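Cell wall surface anchor family protein (Streptococcus agalactiae serogroup V, PDB 3PF2) forms the shaft of the type 1 pilus on the group B Streptococcus surface as its major (backbone) pilin, of which this is a C-terminal fragment. Local coordinates at residues 199-204 and 272-277. Numbering follows the deposited sequence.
Sequences GAEFDL and ETKAPE
The Glu272 side chain runs beside that of Phe202 in the same direction, its carboxylate plane turned 51° from the ring; OE1 of Glu272 approaches CE1 of Phe202 obliquely at 3.6 Å. Phe248 meets the same ring with its plane nearly parallel, and Leu270 and Ile286 also touch it. With CG of Glu272 anti to its backbone N (chi1 -170°) and the chain extended beyond, the glutamate reaches toward Lys188 and Asn316. On the other face of the sheet, the Glu201 carboxylate lies along the Lys274 methylenes, CD to CD 3.9 Å; NZ of Lys274 stays 4.1 Å from OE2 of Glu201, too far for a salt bridge. Thr273 and Lys274 both face Glu201, a classic beta bulge: O of Glu201 takes a firm bond from N of Thr273 (2.8 Å) and a weak one from N of Lys274 (3.4 Å), while N of Glu201 bonds to O of Lys274 (2.9 Å). Separate waters link OG1 of Thr273 to the carboxylates of Glu201 and Asp203. Beyond the strands, CB of Ala200 packs on CD of Pro276 (3.8 Å). The one-residue register shift brings Glu272 opposite Phe202 and near Lys188 and Asn316, a grouping consistent with the Lys-Asn-Glu site of isopeptide-forming CNA-B-type pilin domains, while Glu201 and Lys274 pack through aliphatic parts, their charges attracting at most at a distance.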
loop_
_atom_site.group_PDB
_atom_site.type_symbol
_atom_site.label_atom_id
_atom_site.label_comp_id
_atom_site.label_asym_id
_atom_site.label_seq_id
_atom_site.Cartn_x
_atom_site.Cartn_y
_atom_site.Cartn_z
ATOM N N GLY A 199 25.476 1.636 20.971
ATOM C CA GLY A 199 24.730 2.032 22.160
ATOM C C GLY A 199 24.063 3.391 22.159
ATOM O O GLY A 199 23.449 3.771 23.148
ATOM N N ALA A 200 24.190 4.153 21.071
ATOM C CA ALA A 200 23.434 5.400 20.955
ATOM C C ALA A 200 21.982 5.017 20.771
ATOM O O ALA A 200 21.684 4.037 20.082
ATOM C CB ALA A 200 23.930 6.243 19.779
ATOM N N GLU A 201 21.078 5.748 21.417
ATOM C CA GLU A 201 19.651 5.507 21.259
ATOM C C GLU A 201 18.923 6.741 20.731
ATOM O O GLU A 201 19.282 7.884 21.068
ATOM C CB GLU A 201 19.027 5.005 22.579
ATOM C CG GLU A 201 19.673 3.702 23.062
ATOM C CD GLU A 201 19.066 3.129 24.332
ATOM O OE1 GLU A 201 18.152 3.745 24.912
ATOM O OE2 GLU A 201 19.525 2.042 24.737
ATOM N N PHE A 202 17.912 6.494 19.885
ATOM C CA PHE A 202 17.171 7.565 19.218
ATOM C C PHE A 202 15.670 7.312 19.196
ATOM O O PHE A 202 15.225 6.215 18.831
ATOM C CB PHE A 202 17.644 7.738 17.749
ATOM C CG PHE A 202 19.135 7.841 17.592
ATOM C CD1 PHE A 202 19.754 9.087 17.473
ATOM C CD2 PHE A 202 19.916 6.690 17.541
ATOM C CE1 PHE A 202 21.138 9.183 17.324
ATOM C CE2 PHE A 202 21.301 6.775 17.412
ATOM C CZ PHE A 202 21.904 8.026 17.288
ATOM N N ASP A 203 14.892 8.334 19.552
ATOM C CA ASP A 203 13.459 8.348 19.241
ATOM C C ASP A 203 13.245 8.679 17.766
ATOM O O ASP A 203 13.806 9.650 17.255
ATOM C CB ASP A 203 12.721 9.413 20.049
ATOM C CG ASP A 203 12.682 9.119 21.539
ATOM O OD1 ASP A 203 12.940 7.966 21.960
ATOM O OD2 ASP A 203 12.371 10.073 22.286
ATOM N N LEU A 204 12.408 7.893 17.097
ATOM C CA LEU A 204 12.046 8.178 15.705
ATOM C C LEU A 204 10.789 9.037 15.648
ATOM O O LEU A 204 9.744 8.675 16.232
ATOM C CB LEU A 204 11.848 6.879 14.912
ATOM C CG LEU A 204 11.269 7.030 13.491
ATOM C CD1 LEU A 204 12.266 7.657 12.500
ATOM C CD2 LEU A 204 10.773 5.677 12.984
ATOM N N GLU A 272 18.318 12.013 19.683
ATOM C CA GLU A 272 19.249 11.191 20.428
ATOM C C GLU A 272 18.965 11.350 21.919
ATOM O O GLU A 272 19.006 12.467 22.448
ATOM C CB GLU A 272 20.691 11.558 20.100
ATOM C CG GLU A 272 21.708 10.567 20.682
ATOM C CD GLU A 272 23.109 10.780 20.155
ATOM O OE1 GLU A 272 23.263 11.503 19.149
ATOM O OE2 GLU A 272 24.069 10.218 20.742
ATOM N N THR A 273 18.654 10.228 22.562
ATOM C CA THR A 273 18.264 10.206 23.972
ATOM C C THR A 273 19.337 9.549 24.840
ATOM O O THR A 273 19.342 9.704 26.065
ATOM C CB THR A 273 16.934 9.461 24.175
ATOM O OG1 THR A 273 17.065 8.109 23.711
ATOM C CG2 THR A 273 15.792 10.152 23.404
ATOM N N LYS A 274 20.234 8.794 24.209
ATOM C CA LYS A 274 21.371 8.185 24.908
ATOM C C LYS A 274 22.558 8.220 23.970
ATOM O O LYS A 274 22.424 7.854 22.807
ATOM C CB LYS A 274 21.062 6.738 25.309
ATOM C CG LYS A 274 22.195 6.057 26.103
ATOM C CD LYS A 274 21.809 4.675 26.608
ATOM C CE LYS A 274 20.715 4.731 27.690
ATOM N NZ LYS A 274 20.633 3.446 28.462
ATOM N N ALA A 275 23.703 8.676 24.475
ATOM C CA ALA A 275 24.937 8.710 23.699
ATOM C C ALA A 275 25.766 7.460 23.997
ATOM O O ALA A 275 25.571 6.831 25.043
ATOM C CB ALA A 275 25.739 9.974 24.009
ATOM N N PRO A 276 26.683 7.088 23.083
ATOM C CA PRO A 276 27.602 5.989 23.384
ATOM C C PRO A 276 28.421 6.330 24.616
ATOM O O PRO A 276 28.651 7.503 24.900
ATOM C CB PRO A 276 28.517 5.959 22.159
ATOM C CG PRO A 276 27.662 6.526 21.057
ATOM C CD PRO A 276 26.918 7.633 21.730
ATOM N N GLU A 277 28.848 5.312 25.353
ATOM C CA GLU A 277 29.674 5.538 26.537
ATOM C C GLU A 277 30.801 6.527 26.260
ATOM O O GLU A 277 31.556 6.368 25.297
ATOM C CB GLU A 277 30.274 4.218 27.012
ATOM C CG GLU A 277 31.020 4.331 28.314
ATOM C CD GLU A 277 30.141 3.999 29.490
ATOM O OE1 GLU A 277 30.330 2.908 30.073
ATOM O OE2 GLU A 277 29.253 4.818 29.819
HETATM O O HOH W 1 25.038 3.787 25.456
HETATM O O HOH W 2 17.548 6.435 25.751
HETATM O O HOH W 3 15.199 6.531 22.402
#